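Methylmalonyl-CoA carboxyltransferase 12S subunit (Propionibacterium freudenreichii, PDB 1ON3) transfers the carboxyl group of methylmalonyl-CoA to the biotin of the 1.3S subunit, yielding propanoyl-CoA and carboxylated biotin, as the hexameric core of transcarboxylase. Local coordinates at residues N270-N275 with R322-S327; Y290-V295 with N315-F320; D294-I299 with G303-V308; A351-F356 with I362-L367; P401-V406 with A500-M505. One frame throughout, in Å; residues are numbered along the deposited sequence. Where two conformers were deposited one is given.

Interaction 1 (N270-N275 with R322-S327); sequences NDVSPN and RVNGRS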
# COMPACT_ATOMS: atom_id res chain seq x y z
N ASN E 270 -16.06 -8.77 -35.23
CA ASN E 270 -16.04 -9.99 -34.43
C ASN E 270 -16.00 -11.29 -35.21
O ASN E 270 -16.04 -12.37 -34.62
CB ASN E 270 -17.21 -10.00 -33.45
CG ASN E 270 -17.17 -8.82 -32.49
OD1 ASN E 270 -16.20 -8.65 -31.74
ND2 ASN E 270 -18.21 -8.01 -32.52
N ASP E 271 -15.92 -11.20 -36.53
CA ASP E 271 -15.85 -12.43 -37.31
C ASP E 271 -14.43 -12.99 -37.24
O ASP E 271 -13.46 -12.28 -37.50
CB ASP E 271 -16.21 -12.18 -38.77
CG ASP E 271 -16.15 -13.46 -39.59
OD1 ASP E 271 -16.92 -14.40 -39.27
OD2 ASP E 271 -15.34 -13.55 -40.53
N VAL E 272 -14.32 -14.26 -36.88
CA VAL E 272 -13.03 -14.92 -36.79
C VAL E 272 -13.03 -16.20 -37.62
O VAL E 272 -12.26 -17.12 -37.36
CB VAL E 272 -12.66 -15.23 -35.32
CG1 VAL E 272 -12.37 -13.93 -34.57
CG2 VAL E 272 -13.79 -15.98 -34.63
N SER E 273 -13.90 -16.24 -38.63
CA SER E 273 -14.02 -17.41 -39.49
C SER E 273 -12.67 -17.71 -40.13
O SER E 273 -11.82 -16.83 -40.25
CB SER E 273 -15.08 -17.17 -40.57
OG SER E 273 -14.74 -16.04 -41.37
N PRO E 274 -12.46 -18.97 -40.54
CA PRO E 274 -11.18 -19.35 -41.17
C PRO E 274 -10.94 -18.63 -42.48
O PRO E 274 -11.89 -18.23 -43.15
CB PRO E 274 -11.34 -20.86 -41.38
CG PRO E 274 -12.26 -21.27 -40.26
CD PRO E 274 -13.29 -20.16 -40.29
N ASN E 275 -9.67 -18.43 -42.83
CA ASN E 275 -9.32 -17.81 -44.10
C ASN E 275 -8.20 -18.67 -44.67
O ASN E 275 -7.04 -18.56 -44.26
CB ASN E 275 -8.83 -16.37 -43.93
CG ASN E 275 -8.63 -15.68 -45.27
OD1 ASN E 275 -8.42 -16.33 -46.29
ND2 ASN E 275 -8.70 -14.35 -45.26
N ARG E 322 -5.99 -3.84 -34.60
CA ARG E 322 -7.03 -4.24 -33.68
C ARG E 322 -7.54 -5.63 -33.97
O ARG E 322 -7.57 -6.08 -35.12
CB ARG E 322 -8.19 -3.24 -33.73
CG ARG E 322 -7.89 -1.90 -33.05
CD ARG E 322 -9.07 -0.96 -33.15
NE ARG E 322 -8.74 0.37 -32.67
CZ ARG E 322 -8.40 1.40 -33.44
NH1 ARG E 322 -8.35 1.26 -34.76
NH2 ARG E 322 -8.11 2.57 -32.89
N VAL E 323 -7.91 -6.33 -32.90
CA VAL E 323 -8.50 -7.65 -33.04
C VAL E 323 -9.77 -7.57 -32.23
O VAL E 323 -9.73 -7.32 -31.02
CB VAL E 323 -7.58 -8.77 -32.50
CG1 VAL E 323 -8.29 -10.12 -32.63
CG2 VAL E 323 -6.27 -8.81 -33.30
N ASN E 324 -10.91 -7.74 -32.89
CA ASN E 324 -12.21 -7.65 -32.22
C ASN E 324 -12.33 -6.28 -31.54
O ASN E 324 -12.86 -6.16 -30.44
CB ASN E 324 -12.36 -8.76 -31.18
CG ASN E 324 -12.36 -10.16 -31.81
OD1 ASN E 324 -12.01 -11.13 -31.14
ND2 ASN E 324 -12.76 -10.26 -33.07
N GLY E 325 -11.82 -5.25 -32.22
CA GLY E 325 -11.89 -3.89 -31.70
C GLY E 325 -10.85 -3.48 -30.67
O GLY E 325 -10.75 -2.30 -30.32
N ARG E 326 -10.08 -4.44 -30.17
CA ARG E 326 -9.07 -4.17 -29.15
C ARG E 326 -7.72 -3.78 -29.76
O ARG E 326 -7.22 -4.48 -30.66
CB ARG E 326 -8.88 -5.41 -28.26
CG ARG E 326 -7.89 -5.30 -27.12
CD ARG E 326 -7.47 -6.70 -26.66
NE ARG E 326 -8.61 -7.55 -26.29
CZ ARG E 326 -9.32 -7.39 -25.17
NH1 ARG E 326 -8.98 -6.43 -24.32
NH2 ARG E 326 -10.37 -8.15 -24.92
N SER E 327 -7.13 -2.68 -29.28
CA SER E 327 -5.82 -2.25 -29.75
C SER E 327 -4.78 -3.31 -29.40
O SER E 327 -4.77 -3.82 -28.27
CB SER E 327 -5.36 -0.94 -29.09
OG SER E 327 -6.13 0.18 -29.49
O HOH W 1 -15.23 -7.08 -29.66
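N324 lies against N270 and V272 with its amide end, its ND2 standing 3.6 Å from N270 CA and 4.0 Å from V272 CG1. The two asparagine amides do not pair directly: their planes are turned 45° apart, and N270 OD1 stops 3.9 Å from N324 CB. A water links the N270 amide to the N324 backbone instead, giving one hydrogen to N270 OD1 at 2.8 Å and another to N324 O at 2.7 Å. N324 ND2 donates to N269 O, just ahead of the loop segment. N324 occupies a type I' turn from V323 to R326, closed by V323 N to R326 O and R326 N to V323 O, each 3.0 Å. D301 receives the backbone N-H groups of N324 and G325. The turn is the beta-hairpin bend between strands 316-323 and 326-333; the loop 270-275 packs on N324 of this turn, and helix 495-505 lies beside both, A500 touching V272 and N324 alike.

Interaction 2 (Y290-V295 with N315-F320); sequences YDVRDV and NLVTAF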
# COMPACT_ATOMS: atom_id res chain seq x y z
N TYR E 290 8.64 -13.39 -48.42
CA TYR E 290 7.28 -12.92 -48.63
C TYR E 290 7.14 -11.66 -47.78
O TYR E 290 8.06 -11.32 -47.05
CB TYR E 290 6.27 -13.97 -48.16
CG TYR E 290 6.39 -14.35 -46.70
CD1 TYR E 290 5.57 -13.77 -45.72
CD2 TYR E 290 7.34 -15.29 -46.28
CE1 TYR E 290 5.69 -14.12 -44.37
CE2 TYR E 290 7.47 -15.65 -44.94
CZ TYR E 290 6.65 -15.07 -43.99
OH TYR E 290 6.77 -15.46 -42.68
N ASP E 291 6.01 -10.98 -47.89
CA ASP E 291 5.77 -9.77 -47.10
C ASP E 291 4.89 -10.18 -45.93
O ASP E 291 3.74 -10.56 -46.13
CB ASP E 291 5.05 -8.70 -47.90
CG ASP E 291 5.08 -7.34 -47.22
OD1 ASP E 291 4.96 -7.29 -45.98
OD2 ASP E 291 5.22 -6.32 -47.93
N VAL E 292 5.42 -10.11 -44.72
CA VAL E 292 4.67 -10.52 -43.54
C VAL E 292 3.42 -9.68 -43.28
O VAL E 292 2.53 -10.10 -42.56
CB VAL E 292 5.59 -10.54 -42.29
CG1 VAL E 292 5.93 -9.12 -41.85
CG2 VAL E 292 4.92 -11.33 -41.17
N ARG E 293 3.34 -8.49 -43.88
CA ARG E 293 2.17 -7.66 -43.67
C ARG E 293 0.97 -8.26 -44.39
O ARG E 293 -0.17 -7.91 -44.10
CB ARG E 293 2.44 -6.22 -44.13
CG ARG E 293 3.44 -5.49 -43.22
CD ARG E 293 3.98 -4.22 -43.86
NE ARG E 293 4.76 -4.51 -45.06
CZ ARG E 293 5.60 -3.65 -45.64
NH1 ARG E 293 5.76 -2.43 -45.12
NH2 ARG E 293 6.26 -3.99 -46.74
N ASP E 294 1.21 -9.18 -45.32
CA ASP E 294 0.10 -9.84 -46.00
C ASP E 294 -0.57 -10.78 -44.99
O ASP E 294 -1.77 -11.02 -45.06
CB ASP E 294 0.58 -10.62 -47.23
CG ASP E 294 0.96 -9.70 -48.38
OD1 ASP E 294 0.40 -8.59 -48.46
OD2 ASP E 294 1.80 -10.09 -49.19
N VAL E 295 0.22 -11.30 -44.06
CA VAL E 295 -0.33 -12.16 -43.03
C VAL E 295 -1.10 -11.26 -42.07
O VAL E 295 -2.23 -11.56 -41.69
CB VAL E 295 0.78 -12.90 -42.25
CG1 VAL E 295 0.16 -13.66 -41.08
CG2 VAL E 295 1.54 -13.86 -43.19
N ASN E 315 13.51 -4.96 -41.84
CA ASN E 315 13.65 -6.41 -41.67
C ASN E 315 12.74 -6.85 -40.52
O ASN E 315 12.58 -8.03 -40.25
CB ASN E 315 15.11 -6.80 -41.38
CG ASN E 315 15.79 -5.88 -40.37
OD1 ASN E 315 15.68 -4.65 -40.44
ND2 ASN E 315 16.52 -6.47 -39.42
N LEU E 316 12.15 -5.86 -39.85
CA LEU E 316 11.22 -6.12 -38.74
C LEU E 316 10.07 -5.13 -38.79
O LEU E 316 10.28 -3.92 -38.92
CB LEU E 316 11.91 -6.01 -37.38
CG LEU E 316 10.89 -6.36 -36.28
CD1 LEU E 316 11.43 -7.46 -35.42
CD2 LEU E 316 10.52 -5.12 -35.47
N VAL E 317 8.85 -5.63 -38.68
CA VAL E 317 7.67 -4.79 -38.72
C VAL E 317 7.07 -4.59 -37.33
O VAL E 317 6.98 -5.54 -36.56
CB VAL E 317 6.57 -5.43 -39.62
CG1 VAL E 317 5.26 -4.69 -39.48
CG2 VAL E 317 7.01 -5.43 -41.08
N THR E 318 6.68 -3.35 -37.01
CA THR E 318 6.03 -3.04 -35.73
C THR E 318 4.82 -2.22 -36.17
O THR E 318 4.96 -1.22 -36.88
CB THR E 318 6.90 -2.18 -34.78
OG1 THR E 318 7.45 -1.06 -35.49
CG2 THR E 318 8.02 -3.03 -34.17
N ALA E 319 3.62 -2.65 -35.77
CA ALA E 319 2.42 -1.94 -36.17
C ALA E 319 1.28 -2.05 -35.18
O ALA E 319 1.12 -3.06 -34.50
CB ALA E 319 1.95 -2.47 -37.54
N PHE E 320 0.47 -1.00 -35.10
CA PHE E 320 -0.69 -1.02 -34.23
C PHE E 320 -1.85 -1.54 -35.09
O PHE E 320 -1.96 -1.22 -36.28
CB PHE E 320 -1.05 0.39 -33.75
CG PHE E 320 -0.17 0.89 -32.64
CD1 PHE E 320 0.58 2.06 -32.80
CD2 PHE E 320 -0.11 0.23 -31.42
CE1 PHE E 320 1.37 2.56 -31.75
CE2 PHE E 320 0.67 0.71 -30.37
CZ PHE E 320 1.41 1.88 -30.53
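V317 meets V292 and R293 where the start of helix 293-299 rests on strand 316-323 of the C-terminal half's mixed sheet, in a domain of the ClpP/crotonase superfamily. V317 has the most surface buried of the three. Its CG2 branch does all the touching: it reaches tip to tip toward V292 CG1, 3.9 Å away, and lies 4.2 Å from R293 CG, whose chain runs across it at about a right angle. V317 CG1 is anti to the backbone N (chi1 170°), which sets CG2 beside that nitrogen, anti to the carbonyl carbon, and facing V292 and R293.

Only the aliphatic base of R293 serves this apolar contact; beyond it the chain bends at chi3 (-65°) and the guanidinium turns back to D291. There it grips the carboxylate side-on, and NH1 forms a salt bridge with E307 on the neighbouring strand. An alanine in place of R293 would probably leave the D291 carboxylate and E307 without their charged mate and uncover one flank of V317. D291 also caps the helix start, OD1 accepting from R293 N at 2.9 Å, and takes a further bond from Q334. The side-on grip is close to coplanar with the guanidinium: R293 NE meets the syn lone pair of D291 OD1 at 2.9 Å, and R293 NH2 meets D291 OD2 at 2.8 Å.

Interaction 3 (D294-I299 with G303-V308); sequences DVIAKI and GDYLEV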
# COMPACT_ATOMS: atom_id res chain seq x y z
N ASP E 294 1.21 -9.18 -45.32
CA ASP E 294 0.10 -9.84 -46.00
C ASP E 294 -0.57 -10.78 -44.99
O ASP E 294 -1.77 -11.02 -45.06
CB ASP E 294 0.58 -10.62 -47.23
CG ASP E 294 0.96 -9.70 -48.38
OD1 ASP E 294 0.40 -8.59 -48.46
OD2 ASP E 294 1.80 -10.09 -49.19
N VAL E 295 0.22 -11.30 -44.06
CA VAL E 295 -0.33 -12.16 -43.03
C VAL E 295 -1.10 -11.26 -42.07
O VAL E 295 -2.23 -11.56 -41.69
CB VAL E 295 0.78 -12.90 -42.25
CG1 VAL E 295 0.16 -13.66 -41.08
CG2 VAL E 295 1.54 -13.86 -43.19
N ILE E 296 -0.47 -10.15 -41.68
CA ILE E 296 -1.10 -9.21 -40.76
C ILE E 296 -2.46 -8.75 -41.30
O ILE E 296 -3.44 -8.78 -40.58
CB ILE E 296 -0.20 -7.96 -40.52
CG1 ILE E 296 1.09 -8.39 -39.80
CG2 ILE E 296 -0.98 -6.89 -39.71
CD1 ILE E 296 2.13 -7.25 -39.59
N ALA E 297 -2.50 -8.33 -42.56
CA ALA E 297 -3.73 -7.84 -43.16
C ALA E 297 -4.88 -8.84 -43.06
O ALA E 297 -6.04 -8.44 -42.90
CB ALA E 297 -3.50 -7.46 -44.61
N LYS E 298 -4.57 -10.12 -43.16
CA LYS E 298 -5.60 -11.14 -43.08
C LYS E 298 -6.03 -11.54 -41.68
O LYS E 298 -7.01 -12.26 -41.52
CB LYS E 298 -5.18 -12.39 -43.87
CG LYS E 298 -5.02 -12.10 -45.35
CD LYS E 298 -4.69 -13.34 -46.16
CE LYS E 298 -4.48 -12.96 -47.63
NZ LYS E 298 -5.64 -12.21 -48.18
N ILE E 299 -5.31 -11.07 -40.66
CA ILE E 299 -5.70 -11.45 -39.31
C ILE E 299 -6.22 -10.31 -38.43
O ILE E 299 -6.91 -10.56 -37.44
CB ILE E 299 -4.55 -12.16 -38.57
CG1 ILE E 299 -3.35 -11.23 -38.41
CG2 ILE E 299 -4.12 -13.40 -39.37
CD1 ILE E 299 -2.24 -11.84 -37.57
N GLY E 303 -8.27 -5.55 -41.96
CA GLY E 303 -6.97 -5.49 -42.62
C GLY E 303 -6.27 -4.16 -42.33
O GLY E 303 -5.26 -3.81 -42.96
N ASP E 304 -6.79 -3.44 -41.35
CA ASP E 304 -6.26 -2.13 -40.98
C ASP E 304 -5.11 -2.17 -39.97
O ASP E 304 -5.18 -2.87 -38.96
CB ASP E 304 -7.40 -1.25 -40.44
CG ASP E 304 -6.94 0.15 -40.09
OD1 ASP E 304 -6.95 0.49 -38.89
OD2 ASP E 304 -6.58 0.90 -41.01
N TYR E 305 -4.06 -1.42 -40.25
CA TYR E 305 -2.94 -1.34 -39.33
C TYR E 305 -2.18 -0.04 -39.58
O TYR E 305 -2.20 0.50 -40.68
CB TYR E 305 -2.00 -2.57 -39.44
CG TYR E 305 -1.35 -2.80 -40.79
CD1 TYR E 305 -1.96 -3.59 -41.77
CD2 TYR E 305 -0.11 -2.21 -41.10
CE1 TYR E 305 -1.36 -3.79 -43.02
CE2 TYR E 305 0.50 -2.41 -42.35
CZ TYR E 305 -0.13 -3.20 -43.30
OH TYR E 305 0.47 -3.38 -44.53
N LEU E 306 -1.56 0.47 -38.53
CA LEU E 306 -0.78 1.70 -38.64
C LEU E 306 0.65 1.28 -38.33
O LEU E 306 0.97 0.97 -37.19
CB LEU E 306 -1.25 2.73 -37.61
CG LEU E 306 -0.36 3.97 -37.53
CD1 LEU E 306 -0.44 4.75 -38.83
CD2 LEU E 306 -0.79 4.84 -36.35
N GLU E 307 1.50 1.24 -39.35
CA GLU E 307 2.88 0.81 -39.15
C GLU E 307 3.72 1.90 -38.49
O GLU E 307 3.67 3.06 -38.90
CB GLU E 307 3.50 0.39 -40.49
CG GLU E 307 4.59 -0.65 -40.33
CD GLU E 307 5.19 -1.13 -41.65
OE1 GLU E 307 4.51 -1.05 -42.70
OE2 GLU E 307 6.35 -1.60 -41.62
N VAL E 308 4.48 1.51 -37.46
CA VAL E 308 5.37 2.41 -36.74
C VAL E 308 6.79 2.20 -37.28
O VAL E 308 7.21 1.05 -37.49
CB VAL E 308 5.32 2.11 -35.22
CG1 VAL E 308 6.30 3.03 -34.45
CG2 VAL E 308 3.89 2.32 -34.71
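I296 and Y305 make the side-chain part of this contact, an apolar one. The CG2 methyl of I296 approaches Y305 CD1 to 4.0 Å, meeting the ring obliquely, and the two side chains cross at about a right angle. I296 puts CG2 there by holding it anti to the backbone N, while CG1 points off beside that nitrogen toward L367. Y305 has its CG between the backbone N and the carbonyl carbon (chi1 60°), with CD1 the ring atom nearest I296.

The second part is backbone against backbone. A CA-H...O contact runs from G303 CA to A297 O at 3.1 Å, with an angle of 133° at the hydrogen. The two backbones come closest here, the CA atoms of A297 and G303 being 4.0 Å apart. G303 has a positive phi (70°), and a CB at this site would fall about 3.2 Å from A297 O, so a side chain would be tight against the helix carbonyl.

Helix 293-299 thus turns back within a few residues into strand 305-308, an outermost strand of the sheet within this chain. That strand pairs antiparallel with 316-323, while V295 and I296 lean on strand 364-370.

Interaction 4 (A351-F356 with I362-L367); sequences AEFVNF and IPLVQL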
# COMPACT_ATOMS: atom_id res chain seq x y z
N ALA E 351 12.23 -3.33 -29.37
CA ALA E 351 12.25 -3.07 -27.93
C ALA E 351 11.48 -1.82 -27.52
O ALA E 351 10.73 -1.85 -26.54
CB ALA E 351 13.71 -2.98 -27.43
N GLU E 352 11.67 -0.73 -28.25
CA GLU E 352 10.98 0.53 -27.93
C GLU E 352 9.47 0.31 -28.04
O GLU E 352 8.71 0.73 -27.16
CB GLU E 352 11.40 1.65 -28.89
CG GLU E 352 10.76 3.03 -28.53
CD GLU E 352 10.98 4.10 -29.61
OE1 GLU E 352 10.77 3.81 -30.81
OE2 GLU E 352 11.36 5.23 -29.25
N PHE E 353 9.03 -0.34 -29.12
CA PHE E 353 7.61 -0.59 -29.35
C PHE E 353 7.05 -1.46 -28.23
O PHE E 353 5.98 -1.18 -27.69
CB PHE E 353 7.41 -1.28 -30.71
CG PHE E 353 5.97 -1.41 -31.13
CD1 PHE E 353 5.22 -0.29 -31.47
CD2 PHE E 353 5.37 -2.67 -31.24
CE1 PHE E 353 3.89 -0.41 -31.92
CE2 PHE E 353 4.04 -2.80 -31.69
CZ PHE E 353 3.30 -1.67 -32.03
N VAL E 354 7.77 -2.53 -27.89
CA VAL E 354 7.34 -3.43 -26.82
C VAL E 354 7.22 -2.68 -25.48
O VAL E 354 6.23 -2.82 -24.79
CB VAL E 354 8.33 -4.61 -26.66
CG1 VAL E 354 8.07 -5.36 -25.34
CG2 VAL E 354 8.19 -5.58 -27.85
N ASN E 355 8.22 -1.87 -25.12
CA ASN E 355 8.14 -1.13 -23.85
C ASN E 355 6.96 -0.16 -23.85
O ASN E 355 6.27 -0.02 -22.84
CB ASN E 355 9.42 -0.34 -23.57
CG ASN E 355 10.60 -1.24 -23.25
OD1 ASN E 355 10.43 -2.30 -22.64
ND2 ASN E 355 11.80 -0.81 -23.65
N PHE E 356 6.72 0.49 -24.98
CA PHE E 356 5.60 1.43 -25.04
C PHE E 356 4.26 0.72 -24.85
O PHE E 356 3.43 1.14 -24.03
CB PHE E 356 5.55 2.17 -26.38
CG PHE E 356 4.37 3.08 -26.50
CD1 PHE E 356 4.38 4.33 -25.88
CD2 PHE E 356 3.19 2.63 -27.11
CE1 PHE E 356 3.23 5.12 -25.86
CE2 PHE E 356 2.04 3.41 -27.08
CZ PHE E 356 2.06 4.66 -26.45
N ILE E 362 -1.31 -2.32 -23.86
CA ILE E 362 -1.65 -2.80 -25.20
C ILE E 362 -1.02 -4.19 -25.40
O ILE E 362 0.21 -4.33 -25.38
CB ILE E 362 -1.07 -1.83 -26.26
CG1 ILE E 362 -1.69 -0.44 -26.07
CG2 ILE E 362 -1.30 -2.36 -27.68
CD1 ILE E 362 -1.16 0.61 -27.00
N PRO E 363 -1.84 -5.24 -25.58
CA PRO E 363 -1.29 -6.60 -25.78
C PRO E 363 -0.33 -6.64 -26.96
O PRO E 363 -0.45 -5.86 -27.90
CB PRO E 363 -2.52 -7.46 -26.04
CG PRO E 363 -3.60 -6.75 -25.28
CD PRO E 363 -3.31 -5.28 -25.60
N LEU E 364 0.61 -7.58 -26.91
CA LEU E 364 1.63 -7.75 -27.92
C LEU E 364 1.47 -9.08 -28.66
O LEU E 364 1.45 -10.15 -28.04
CB LEU E 364 3.01 -7.68 -27.27
CG LEU E 364 3.42 -6.25 -26.89
CD1 LEU E 364 4.45 -6.26 -25.77
CD2 LEU E 364 3.93 -5.53 -28.12
N VAL E 365 1.39 -8.99 -29.98
CA VAL E 365 1.24 -10.16 -30.83
C VAL E 365 2.46 -10.28 -31.74
O VAL E 365 2.79 -9.35 -32.49
CB VAL E 365 -0.03 -10.04 -31.71
CG1 VAL E 365 -0.14 -11.24 -32.66
CG2 VAL E 365 -1.26 -9.95 -30.82
N GLN E 366 3.14 -11.41 -31.64
CA GLN E 366 4.34 -11.69 -32.44
C GLN E 366 4.06 -12.69 -33.57
O GLN E 366 3.36 -13.68 -33.36
CB GLN E 366 5.46 -12.28 -31.57
CG GLN E 366 6.10 -11.32 -30.56
CD GLN E 366 5.11 -10.82 -29.52
OE1 GLN E 366 4.87 -9.61 -29.40
NE2 GLN E 366 4.52 -11.74 -28.75
N LEU E 367 4.62 -12.41 -34.75
CA LEU E 367 4.52 -13.31 -35.90
C LEU E 367 5.99 -13.63 -36.19
O LEU E 367 6.76 -12.76 -36.60
CB LEU E 367 3.86 -12.62 -37.09
CG LEU E 367 2.43 -12.14 -36.84
CD1 LEU E 367 1.89 -11.51 -38.13
CD2 LEU E 367 1.54 -13.30 -36.37
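L364 packs against V354 at the closest point of this contact, its CD1 methyl 3.8 Å from V354 CG1, the two side chains crossing at about a right angle. With CG1 anti to the backbone N (chi1 166°), V354 directs this methyl at L364 CD1. The same L364 CD1 also lies 4.0 Å from V354 O. Around this point the fit is looser: L364 CD2 stands 4.5 Å from F353 CD2, and I362 CD1 is 4.3 Å from F356 CE2, both methyls meeting their rings obliquely.

None of the five touching residues is on the solvent side. F353 and F356 carry on into F320 of strand 316-323, and F356 meets F191 edge to face. The helix side turned from the sheet is covered in part by a second subunit, where C523 of that neighbouring chain packs on A351 and E352.

The segments belong to the beta-alpha-beta unit 326-333, 344-359, 364-370, whose crossover helix lies on the sheet. No hydrogen bond or salt bridge links them. The contact is wholly apolar, so the direct contact between these segments rests on apolar packing.

Interaction 5 (P401-V406 with A500-M505); sequences PKITVV and ASALEM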
# COMPACT_ATOMS: atom_id res chain seq x y z
N PRO E 401 -0.73 -8.91 -22.04
CA PRO E 401 -0.88 -10.22 -22.66
C PRO E 401 0.14 -10.30 -23.80
O PRO E 401 0.32 -9.32 -24.53
CB PRO E 401 -2.32 -10.19 -23.20
CG PRO E 401 -3.03 -9.35 -22.16
CD PRO E 401 -2.03 -8.23 -21.89
N LYS E 402 0.81 -11.43 -23.93
CA LYS E 402 1.80 -11.64 -24.99
C LYS E 402 1.42 -12.91 -25.73
O LYS E 402 1.42 -13.99 -25.15
CB LYS E 402 3.20 -11.75 -24.38
CG LYS E 402 3.70 -10.39 -23.83
CD LYS E 402 5.05 -10.50 -23.11
CE LYS E 402 4.92 -11.22 -21.79
NZ LYS E 402 6.22 -11.35 -21.07
N ILE E 403 1.08 -12.77 -27.01
CA ILE E 403 0.66 -13.91 -27.83
C ILE E 403 1.60 -14.05 -29.02
O ILE E 403 1.82 -13.10 -29.77
CB ILE E 403 -0.76 -13.71 -28.37
CG1 ILE E 403 -1.71 -13.33 -27.23
CG2 ILE E 403 -1.21 -14.97 -29.10
CD1 ILE E 403 -1.90 -14.40 -26.19
N THR E 404 2.12 -15.26 -29.21
CA THR E 404 3.08 -15.50 -30.26
C THR E 404 2.70 -16.62 -31.23
O THR E 404 2.34 -17.72 -30.82
CB THR E 404 4.46 -15.81 -29.62
OG1 THR E 404 4.93 -14.64 -28.92
CG2 THR E 404 5.47 -16.24 -30.67
N VAL E 405 2.79 -16.33 -32.52
CA VAL E 405 2.48 -17.29 -33.56
C VAL E 405 3.75 -17.53 -34.37
O VAL E 405 4.32 -16.59 -34.94
CB VAL E 405 1.35 -16.77 -34.49
CG1 VAL E 405 1.03 -17.81 -35.58
CG2 VAL E 405 0.08 -16.49 -33.68
N VAL E 406 4.20 -18.77 -34.40
CA VAL E 406 5.41 -19.10 -35.16
C VAL E 406 5.02 -19.55 -36.56
O VAL E 406 4.45 -20.63 -36.73
CB VAL E 406 6.23 -20.21 -34.46
CG1 VAL E 406 7.50 -20.48 -35.27
CG2 VAL E 406 6.57 -19.78 -33.04
N ALA E 500 -7.50 -14.22 -31.42
CA ALA E 500 -8.66 -13.55 -30.82
C ALA E 500 -9.09 -14.18 -29.51
O ALA E 500 -9.37 -13.48 -28.54
CB ALA E 500 -9.83 -13.54 -31.81
N SER E 501 -9.14 -15.51 -29.46
CA SER E 501 -9.57 -16.18 -28.24
C SER E 501 -8.53 -16.03 -27.15
O SER E 501 -8.87 -15.90 -25.97
CB SER E 501 -9.79 -17.67 -28.53
OG SER E 501 -10.62 -17.82 -29.67
N ALA E 502 -7.26 -16.04 -27.53
CA ALA E 502 -6.20 -15.89 -26.55
C ALA E 502 -6.31 -14.49 -25.93
O ALA E 502 -6.25 -14.34 -24.71
CB ALA E 502 -4.84 -16.06 -27.21
N LEU E 503 -6.50 -13.48 -26.77
CA LEU E 503 -6.62 -12.11 -26.30
C LEU E 503 -7.80 -11.98 -25.35
O LEU E 503 -7.71 -11.32 -24.32
CB LEU E 503 -6.79 -11.15 -27.48
CG LEU E 503 -5.57 -10.97 -28.40
CD1 LEU E 503 -5.97 -10.25 -29.69
CD2 LEU E 503 -4.51 -10.17 -27.65
N GLU E 504 -8.90 -12.62 -25.72
CA GLU E 504 -10.11 -12.57 -24.90
C GLU E 504 -9.90 -13.23 -23.54
O GLU E 504 -10.28 -12.68 -22.52
CB GLU E 504 -11.27 -13.25 -25.65
CG GLU E 504 -12.57 -13.45 -24.85
CD GLU E 504 -13.13 -12.16 -24.23
OE1 GLU E 504 -12.86 -11.06 -24.75
OE2 GLU E 504 -13.85 -12.27 -23.21
N MET E 505 -9.26 -14.39 -23.50
CA MET E 505 -9.09 -15.03 -22.20
C MET E 505 -8.08 -14.30 -21.31
O MET E 505 -8.22 -14.29 -20.08
CB MET E 505 -8.68 -16.49 -22.37
CG MET E 505 -9.23 -17.39 -21.28
SD MET E 505 -8.86 -16.87 -19.57
CE MET E 505 -10.33 -16.18 -19.11
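Strand 402-407 passes under helix 495-505, with the CA atoms of I403 and A502 nearest each other at 7.3 Å. No backbone hydrogen bond joins the segments: the strand's own run to 364-370 and 427-430 within the parallel part of the sheet, and the helix segment bonds within itself, as by E504 N to A500 O at 3.0 Å. The junction is therefore helix-on-sheet packing.

I403 carries the contact from the strand side, its side chain pointing at the helix. The CD1 methyl stops 3.5 Å from A502 CB, a close approach, while its CG1 lies 4.2 Å from L503 CD2. CG1 of I403 is anti to the carbonyl carbon, and a bend at chi2 (-65°) turns CD1 onto A502 instead of extending the chain past it. The small side chain of A502 is consistent with the close approach of helix to strand; L503 lies along the helix flank and sends CD2 to the CG1 of the same branch.

A427 touches both I403 and A502, and V323 meets A500 and L503, so this helix spans several strands. R89 of a third subunit also packs on A502 and M505. With three buried aliphatic side chains and no polar bond between the segments, the contact depends on the fit of methyl groups, closest where I403 CD1 meets A502 CB.

Interaction 1 is the surface contact of the set, where a water and asparagines meet at a hairpin end; interactions 4 and 5 are buried and wholly aliphatic or aromatic, interaction 2 is buried but bordered by the charged end of R293, and interaction 3 is partly buried and mixes a methyl-ring contact with a backbone CA-H...O approach. All reach one mixed sheet. Interactions 2 and 3 share helix 293-299, and their strands pair through T318 O to V308 N at 2.8 Å. Interactions 4 and 5 likewise sit on neighbouring strands, with L364 O probably bonded to I403 N. Helix 495-505 of interaction 5 also backs interaction 1 through A500, and F320 and F353 connect interactions 2 and 4.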